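Side-chain contacts in dipeptide Epimerase (Enterococcus faecalis V583, PDB 3JVA), which belongs to the mandelate racemase/muconate lactonizing enzyme family, joining an enolase-type N-terminal domain to a TIM-barrel-like domain that holds a magnesium ion: residues A249-L252 with V253-G256; N262-L265 with M266-G269; L275-N278 with Q279-T283; A309-K312 with N313-R316. All coordinates share one frame; numbering follows the deposited sequence.

Interaction 1: A249-L252 with V253-G256; sequences ALEL and VKKG
L250 and K254, one turn apart on helix 246-255, lay their side chains obliquely across each other. CE of K254 comes to 3.4 Å from CG of L250, and also to 3.6 Å from L250 CD1. The start of the K254 chain is crowded against L250 O in the model, so its fine placement is uncertain, but beyond CG it runs out fully extended and methylenes rather than the ammonium group cover the leucine. A lysine suits such a partly exposed border position: its aliphatic stem packs, and the ammonium end lies beyond, near the carboxylate of E251. On this flank the helix meets the second subunit, where L250 packs on the L250 of that copy and K254 on its K254. E251 and K255 form the next crossing. The glutamate swings CG away from its backbone N (chi1 -177°) and bends at chi2, bringing OE2 to 3.0 Å from CD of K255. The lysine bends at its last two torsions, which carries NZ away from the glutamate, 5.5 Å from E251 OE2. K254 NZ lies 4.9 Å from E251 OE1, so any attraction to either lysine is probably weak and long-range. V253 faces inward instead, its branched methyls filling the seam with I280 and A284 of helix 271-284, while L252 packs on C243 and L223. Beneath the side chains, V253 N donates to A249 O at 2.9 Å. G256 then takes positive phi, a conformation that favours glycine, and is the C-prime residue of a Schellman motif closing a helix of the barrel's beta-alpha-beta succession.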
loop_
_atom_site.group_PDB
_atom_site.type_symbol
_atom_site.label_atom_id
_atom_site.label_comp_id
_atom_site.label_asym_id
_atom_site.label_seq_id
_atom_site.Cartn_x
_atom_site.Cartn_y
_atom_site.Cartn_z
ATOM N N ALA B 249 -8.490 18.189 9.363
ATOM C CA ALA B 249 -8.803 18.436 7.964
ATOM C C ALA B 249 -7.785 17.761 7.056
ATOM O O ALA B 249 -8.149 17.160 6.051
ATOM C CB ALA B 249 -8.845 19.939 7.686
ATOM N N LEU B 250 -6.506 17.866 7.411
ATOM C CA LEU B 250 -5.446 17.261 6.614
ATOM C C LEU B 250 -5.635 15.750 6.499
ATOM O O LEU B 250 -5.500 15.179 5.415
ATOM C CB LEU B 250 -4.081 17.575 7.235
ATOM C CG LEU B 250 -2.852 17.014 6.518
ATOM C CD1 LEU B 250 -2.877 17.403 5.042
ATOM C CD2 LEU B 250 -1.593 17.544 7.203
ATOM N N GLU B 251 -5.956 15.109 7.619
ATOM C CA GLU B 251 -6.168 13.668 7.636
ATOM C C GLU B 251 -7.387 13.302 6.797
ATOM O O GLU B 251 -7.348 12.340 6.031
ATOM C CB GLU B 251 -6.352 13.184 9.076
ATOM C CG GLU B 251 -6.503 11.679 9.227
ATOM C CD GLU B 251 -5.326 10.909 8.649
ATOM O OE1 GLU B 251 -4.174 11.373 8.802
ATOM O OE2 GLU B 251 -5.555 9.832 8.055
ATOM N N LEU B 252 -8.458 14.085 6.929
ATOM C CA LEU B 252 -9.693 13.839 6.185
ATOM C C LEU B 252 -9.511 13.936 4.671
ATOM O O LEU B 252 -9.999 13.078 3.934
ATOM C CB LEU B 252 -10.795 14.808 6.636
ATOM C CG LEU B 252 -11.421 14.522 8.005
ATOM C CD1 LEU B 252 -12.308 15.679 8.430
ATOM C CD2 LEU B 252 -12.230 13.224 7.932
ATOM N N VAL B 253 -8.812 14.963 4.198
ATOM C CA VAL B 253 -8.612 15.096 2.759
ATOM C C VAL B 253 -7.586 14.084 2.261
ATOM O O VAL B 253 -7.662 13.638 1.118
ATOM C CB VAL B 253 -8.159 16.521 2.353
ATOM C CG1 VAL B 253 -9.177 17.542 2.829
ATOM C CG2 VAL B 253 -6.779 16.817 2.909
ATOM N N LYS B 254 -6.632 13.723 3.119
ATOM C CA LYS B 254 -5.606 12.743 2.767
ATOM C C LYS B 254 -6.263 11.416 2.408
ATOM O O LYS B 254 -5.963 10.818 1.374
ATOM C CB LYS B 254 -4.650 12.497 3.937
ATOM C CG LYS B 254 -3.572 13.547 4.146
ATOM C CD LYS B 254 -2.617 13.108 5.254
ATOM C CE LYS B 254 -1.459 14.082 5.426
ATOM N NZ LYS B 254 -0.489 13.628 6.468
ATOM N N LYS B 255 -7.154 10.959 3.280
ATOM C CA LYS B 255 -7.851 9.696 3.074
ATOM C C LYS B 255 -9.065 9.819 2.157
ATOM O O LYS B 255 -9.653 8.807 1.770
ATOM C CB LYS B 255 -8.301 9.114 4.419
ATOM C CG LYS B 255 -7.176 8.893 5.421
ATOM C CD LYS B 255 -7.674 8.206 6.690
ATOM C CE LYS B 255 -7.944 6.711 6.487
ATOM N NZ LYS B 255 -9.063 6.402 5.541
ATOM N N GLY B 256 -9.435 11.045 1.802
ATOM C CA GLY B 256 -10.597 11.244 0.951
ATOM C C GLY B 256 -11.835 10.734 1.671
ATOM O O GLY B 256 -12.710 10.113 1.073
#

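Interaction 2: N262-L265 with M266-G269; sequences NIKL and MKCG
K267 folds its aliphatic chain over K264, CE resting 3.5 Å from K264 CB, which is closer than carbons usually pack. A bend at chi3 (-57°) turns the stem back along the chain until NZ meets N262 O at 2.9 Å. The same ammonium group makes a salt bridge with D240 and a hydrogen bond to C243 O; three acceptors hold it, and the carboxylate probably offsets much of its buried charge. K264 leaves the crossing with its extended chain leading elsewhere, to about 4 Å from the magnesium ion. At the N-cap position its carbonyl serves two donors: C268 N, 3.1 Å from K264 O, lies almost in line with the C=O bond, whereas K267 N stands well above the carbonyl plane at 2.9 Å from that oxygen. C268 sets SG 4.2 Å from I263 CG2 and 4.4 Å from L265 CD2. G269 takes positive phi at backbone angles that call for glycine, and its N donates to L265 O. Because D240 is a magnesium ligand, K267 belongs to the second shell: its bonds tie that carboxylate to the strand end and probably help to fix its orientation beside the metal.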
loop_
_atom_site.group_PDB
_atom_site.type_symbol
_atom_site.label_atom_id
_atom_site.label_comp_id
_atom_site.label_asym_id
_atom_site.label_seq_id
_atom_site.Cartn_x
_atom_site.Cartn_y
_atom_site.Cartn_z
ATOM N N ASN B 262 -17.336 20.705 7.473
ATOM C CA ASN B 262 -18.009 21.778 8.195
ATOM C C ASN B 262 -17.107 22.369 9.267
ATOM O O ASN B 262 -16.676 21.681 10.194
ATOM C CB ASN B 262 -19.303 21.244 8.824
ATOM C CG ASN B 262 -20.231 22.348 9.313
ATOM O OD1 ASN B 262 -20.174 23.488 8.843
ATOM N ND2 ASN B 262 -21.114 22.004 10.246
ATOM N N ILE B 263 -16.818 23.654 9.116
ATOM C CA ILE B 263 -15.984 24.388 10.058
ATOM C C ILE B 263 -16.857 25.073 11.102
ATOM O O ILE B 263 -17.946 25.546 10.783
ATOM C CB ILE B 263 -15.211 25.531 9.348
ATOM C CG1 ILE B 263 -14.285 24.970 8.272
ATOM C CG2 ILE B 263 -14.442 26.364 10.376
ATOM C CD1 ILE B 263 -13.684 26.056 7.375
ATOM N N LYS B 264 -16.390 25.108 12.347
ATOM C CA LYS B 264 -17.079 25.851 13.404
ATOM C C LYS B 264 -15.963 26.539 14.181
ATOM O O LYS B 264 -15.023 25.887 14.630
ATOM C CB LYS B 264 -17.888 24.947 14.330
ATOM C CG LYS B 264 -19.148 24.404 13.677
ATOM C CD LYS B 264 -19.980 23.584 14.652
ATOM C CE LYS B 264 -21.166 22.942 13.929
ATOM N NZ LYS B 264 -21.985 22.102 14.851
ATOM N N LEU B 265 -16.052 27.856 14.326
ATOM C CA LEU B 265 -15.009 28.583 15.044
ATOM C C LEU B 265 -14.802 28.062 16.464
ATOM O O LEU B 265 -13.676 28.066 16.972
ATOM C CB LEU B 265 -15.324 30.086 15.080
ATOM C CG LEU B 265 -15.416 30.796 13.725
ATOM C CD1 LEU B 265 -15.591 32.287 13.951
ATOM C CD2 LEU B 265 -14.157 30.527 12.895
ATOM N N MET B 266 -15.879 27.598 17.100
ATOM C CA MET B 266 -15.791 27.091 18.467
ATOM C C MET B 266 -15.233 25.667 18.559
ATOM O O MET B 266 -15.089 25.128 19.655
ATOM C CB MET B 266 -17.157 27.166 19.151
ATOM C CG MET B 266 -17.767 28.572 19.174
ATOM S SD MET B 266 -16.637 29.898 19.744
ATOM C CE MET B 266 -17.411 31.338 18.939
ATOM N N LYS B 267 -14.946 25.065 17.405
ATOM C CA LYS B 267 -14.348 23.730 17.336
ATOM C C LYS B 267 -12.857 23.874 17.031
ATOM O O LYS B 267 -12.026 23.119 17.548
ATOM C CB LYS B 267 -14.942 22.891 16.200
ATOM C CG LYS B 267 -16.282 22.232 16.460
ATOM C CD LYS B 267 -16.557 21.178 15.379
ATOM C CE LYS B 267 -16.513 21.776 13.972
ATOM N NZ LYS B 267 -16.772 20.749 12.913
ATOM N N CYS B 268 -12.525 24.836 16.169
ATOM C CA CYS B 268 -11.140 25.034 15.743
ATOM C C CYS B 268 -10.332 26.087 16.490
ATOM O O CYS B 268 -9.121 26.197 16.289
ATOM C CB CYS B 268 -11.089 25.340 14.239
ATOM S SG CYS B 268 -11.892 26.887 13.735
ATOM N N GLY B 269 -10.985 26.861 17.346
ATOM C CA GLY B 269 -10.255 27.869 18.092
ATOM C C GLY B 269 -10.089 29.203 17.390
ATOM O O GLY B 269 -9.108 29.913 17.629
#

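Interaction 3: L275-N278 with Q279-T283; sequences LKIN and QICET
I277 and C281 meet one turn apart on the inner face of helix 271-284, with I277 CG2 lying 4.1 Å from C281 SG. Small sulfur and branched methyl suit this face, which lies over the barrel strands: I277 reaches I263, and C281 reaches I261 and C288. Regular backbone bonds set the spacing, among them C281 N to I277 O at 3.0 Å. The flank beside them is polar. N278 swings CG anti to its backbone N (chi1 -173°), and its ND2 gives a hydrogen bond to a water 3.1 Å away; that water in turn lies 2.9 Å from E282 OE2, probably linking amide and carboxylate, though other acceptors compete for its protons. N278 OD1 accepts from N313 ND2, so the amide is held at both ends. Farther along, T283 OG1 turns back to Q279 O at 2.7 Å, and T283 N reaches that carbonyl from the opposite face of its plane. On the outer side K276 and Q279 pack against the second subunit, while I280 sits where that subunit and helix 246-255 meet. An apolar face on the strands is characteristic of TIM-barrel helices; the subunit contact belongs to this assembly.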
loop_
_atom_site.group_PDB
_atom_site.type_symbol
_atom_site.label_atom_id
_atom_site.label_comp_id
_atom_site.label_asym_id
_atom_site.label_seq_id
_atom_site.Cartn_x
_atom_site.Cartn_y
_atom_site.Cartn_z
ATOM N N LEU B 275 -9.105 29.424 8.773
ATOM C CA LEU B 275 -8.506 29.730 7.482
ATOM C C LEU B 275 -7.646 28.565 6.999
ATOM O O LEU B 275 -7.660 28.229 5.814
ATOM C CB LEU B 275 -7.666 31.007 7.574
ATOM C CG LEU B 275 -8.484 32.299 7.591
ATOM C CD1 LEU B 275 -7.583 33.465 8.004
ATOM C CD2 LEU B 275 -9.106 32.537 6.221
ATOM N N LYS B 276 -6.909 27.943 7.916
ATOM C CA LYS B 276 -6.058 26.807 7.562
ATOM C C LYS B 276 -6.915 25.657 7.059
ATOM O O LYS B 276 -6.600 25.021 6.052
ATOM C CB LYS B 276 -5.264 26.326 8.776
ATOM C CG LYS B 276 -4.251 27.322 9.317
ATOM C CD LYS B 276 -3.532 26.711 10.503
ATOM C CE LYS B 276 -2.564 27.678 11.151
ATOM N NZ LYS B 276 -2.008 27.075 12.397
ATOM N N ILE B 277 -7.994 25.377 7.782
ATOM C CA ILE B 277 -8.889 24.299 7.385
ATOM C C ILE B 277 -9.413 24.533 5.972
ATOM O O ILE B 277 -9.360 23.644 5.125
ATOM C CB ILE B 277 -10.092 24.174 8.354
ATOM C CG1 ILE B 277 -9.601 23.712 9.732
ATOM C CG2 ILE B 277 -11.111 23.177 7.787
ATOM C CD1 ILE B 277 -10.648 23.802 10.839
ATOM N N ASN B 278 -9.911 25.737 5.710
ATOM C CA ASN B 278 -10.438 26.030 4.389
ATOM C C ASN B 278 -9.398 25.942 3.269
ATOM O O ASN B 278 -9.699 25.442 2.188
ATOM C CB ASN B 278 -11.099 27.405 4.362
ATOM C CG ASN B 278 -11.800 27.670 3.053
ATOM O OD1 ASN B 278 -12.647 26.885 2.631
ATOM N ND2 ASN B 278 -11.446 28.770 2.393
ATOM N N GLN B 279 -8.182 26.431 3.516
ATOM C CA GLN B 279 -7.135 26.377 2.495
ATOM C C GLN B 279 -6.719 24.937 2.219
ATOM O O GLN B 279 -6.424 24.576 1.082
ATOM C CB GLN B 279 -5.904 27.176 2.931
ATOM C CG GLN B 279 -6.164 28.652 3.148
ATOM C CD GLN B 279 -4.957 29.359 3.737
ATOM O OE1 GLN B 279 -4.201 28.776 4.524
ATOM N NE2 GLN B 279 -4.777 30.620 3.374
ATOM N N ILE B 280 -6.680 24.117 3.265
ATOM C CA ILE B 280 -6.324 22.713 3.099
ATOM C C ILE B 280 -7.399 22.028 2.257
ATOM O O ILE B 280 -7.091 21.287 1.318
ATOM C CB ILE B 280 -6.224 21.996 4.463
ATOM C CG1 ILE B 280 -4.967 22.472 5.206
ATOM C CG2 ILE B 280 -6.196 20.478 4.258
ATOM C CD1 ILE B 280 -4.937 22.101 6.685
ATOM N N CYS B 281 -8.661 22.283 2.595
ATOM C CA CYS B 281 -9.779 21.679 1.872
ATOM C C CYS B 281 -9.833 22.163 0.426
ATOM O O CYS B 281 -9.973 21.365 -0.505
ATOM C CB CYS B 281 -11.100 22.006 2.575
ATOM S SG CYS B 281 -11.329 21.189 4.169
ATOM N N GLU B 282 -9.728 23.475 0.242
ATOM C CA GLU B 282 -9.767 24.065 -1.087
ATOM C C GLU B 282 -8.688 23.445 -1.974
ATOM O O GLU B 282 -8.937 23.111 -3.127
ATOM C CB GLU B 282 -9.574 25.581 -0.979
ATOM C CG GLU B 282 -9.615 26.334 -2.293
ATOM C CD GLU B 282 -9.620 27.839 -2.081
ATOM O OE1 GLU B 282 -8.797 28.328 -1.282
ATOM O OE2 GLU B 282 -10.440 28.530 -2.715
ATOM N N THR B 283 -7.490 23.285 -1.422
ATOM C CA THR B 283 -6.379 22.702 -2.162
ATOM C C THR B 283 -6.688 21.259 -2.565
ATOM O O THR B 283 -6.304 20.807 -3.648
ATOM C CB THR B 283 -5.100 22.766 -1.317
ATOM O OG1 THR B 283 -4.808 24.138 -1.039
ATOM C CG2 THR B 283 -3.924 22.148 -2.051
HETATM O O HOH W 1 -11.495 30.023 -0.433
#

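Interaction 4: A309-K312 with N313-R316; sequences AAQK and NITR
Q311 and I314 turn their side chains to the same side of a tight bend, where CB of Q311 sits 3.9 Å from both CG1 and CD1 of I314. The isoleucine holds CG1 beside its backbone N (chi1 -62°), which brings CG1 and CD1 up to the glutamine's CB; beyond it lie L307, A308 and I290, a largely apolar setting, with N278 at its border, that suits a branched side chain. I314 N closes the turn by donating to Q311 O at 3.2 Å, from well above the carbonyl plane. K312 sends its chain outward, extended as far as CE and bent at the last torsion, and NZ forms a salt bridge with E86 of the second subunit, while its backbone N donates to E82 there. N313 turns off roughly at a right angle, into the fold, where ND2 joins the backbone of I286 and the side chain of N278 on helix 271-284. T315 is turned (chi1 63°) to put CG2 3.4 Å from K312 O and leave OG1 to E287 on the adjacent strand. Q311 through I314 make a type I beta turn, the connection from helix 298-310 to strand 314-317 in a beta-alpha-beta unit of the barrel.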
loop_
_atom_site.group_PDB
_atom_site.type_symbol
_atom_site.label_atom_id
_atom_site.label_comp_id
_atom_site.label_asym_id
_atom_site.label_seq_id
_atom_site.Cartn_x
_atom_site.Cartn_y
_atom_site.Cartn_z
ATOM N N ALA B 309 -18.225 34.945 4.057
ATOM C CA ALA B 309 -18.358 35.860 2.934
ATOM C C ALA B 309 -17.016 36.111 2.250
ATOM O O ALA B 309 -16.948 36.238 1.029
ATOM C CB ALA B 309 -18.954 37.183 3.410
ATOM N N ALA B 310 -15.949 36.170 3.041
ATOM C CA ALA B 310 -14.616 36.450 2.511
ATOM C C ALA B 310 -13.939 35.334 1.723
ATOM O O ALA B 310 -13.172 35.611 0.802
ATOM C CB ALA B 310 -13.697 36.889 3.646
ATOM N N GLN B 311 -14.217 34.083 2.083
ATOM C CA GLN B 311 -13.582 32.933 1.435
ATOM C C GLN B 311 -14.444 32.212 0.400
ATOM O O GLN B 311 -15.515 31.711 0.715
ATOM C CB GLN B 311 -13.138 31.937 2.507
ATOM C CG GLN B 311 -12.023 32.456 3.421
ATOM C CD GLN B 311 -10.671 32.446 2.743
ATOM O OE1 GLN B 311 -10.123 33.495 2.388
ATOM N NE2 GLN B 311 -10.122 31.255 2.550
ATOM N N LYS B 312 -13.956 32.150 -0.835
ATOM C CA LYS B 312 -14.680 31.490 -1.918
ATOM C C LYS B 312 -15.031 30.031 -1.631
ATOM O O LYS B 312 -16.139 29.580 -1.939
ATOM C CB LYS B 312 -13.855 31.563 -3.204
ATOM C CG LYS B 312 -14.395 30.716 -4.347
ATOM C CD LYS B 312 -13.486 30.810 -5.566
ATOM C CE LYS B 312 -13.932 29.857 -6.663
ATOM N NZ LYS B 312 -15.328 30.135 -7.087
ATOM N N ASN B 313 -14.095 29.289 -1.043
ATOM C CA ASN B 313 -14.336 27.876 -0.777
ATOM C C ASN B 313 -15.322 27.554 0.347
ATOM O O ASN B 313 -15.711 26.395 0.510
ATOM C CB ASN B 313 -13.011 27.146 -0.534
ATOM C CG ASN B 313 -13.149 25.649 -0.689
ATOM O OD1 ASN B 313 -13.525 25.155 -1.756
ATOM N ND2 ASN B 313 -12.853 24.915 0.374
ATOM N N ILE B 314 -15.716 28.550 1.136
ATOM C CA ILE B 314 -16.716 28.306 2.177
ATOM C C ILE B 314 -17.985 28.642 1.413
ATOM O O ILE B 314 -18.424 29.788 1.367
ATOM C CB ILE B 314 -16.535 29.231 3.405
ATOM C CG1 ILE B 314 -15.170 28.962 4.060
ATOM C CG2 ILE B 314 -17.635 28.955 4.433
ATOM C CD1 ILE B 314 -14.908 29.797 5.314
ATOM N N THR B 315 -18.557 27.612 0.799
ATOM C CA THR B 315 -19.722 27.752 -0.059
ATOM C C THR B 315 -21.092 27.589 0.573
ATOM O O THR B 315 -22.102 27.868 -0.072
ATOM C CB THR B 315 -19.621 26.760 -1.208
ATOM O OG1 THR B 315 -19.628 25.433 -0.675
ATOM C CG2 THR B 315 -18.333 26.981 -1.977
ATOM N N ARG B 316 -21.125 27.120 1.815
ATOM C CA ARG B 316 -22.376 26.926 2.536
ATOM C C ARG B 316 -22.261 27.528 3.928
ATOM O O ARG B 316 -21.168 27.611 4.483
ATOM C CB ARG B 316 -22.701 25.435 2.662
ATOM C CG ARG B 316 -22.961 24.725 1.339
ATOM C CD ARG B 316 -23.393 23.292 1.604
ATOM N NE ARG B 316 -23.802 22.572 0.399
ATOM C CZ ARG B 316 -22.975 21.939 -0.428
ATOM N NH1 ARG B 316 -21.667 21.925 -0.198
ATOM N NH2 ARG B 316 -23.466 21.296 -1.481
#

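Overall arrangement
Interaction 2 lies deepest, its centre about 6 Å from the centre of the chain, and is the one beside the metal; its chemistry is buried lysine and the first backbone bonds of a helical turn. Interactions 1 and 3 belong to two outer helices that pack together, A249 CB lying 4.0 Å from I277 CG2, and their partly exposed faces meet the second subunit. Helix 271-284, which carries interaction 3, thus packs on helix 246-255 on one side and on strand 260-263 on another. Interaction 4 is a buried turn that leads into strand 314-317 of the barrel, touching interaction 3 through polar side chains and the second subunit through K312 and the neighbouring Q311.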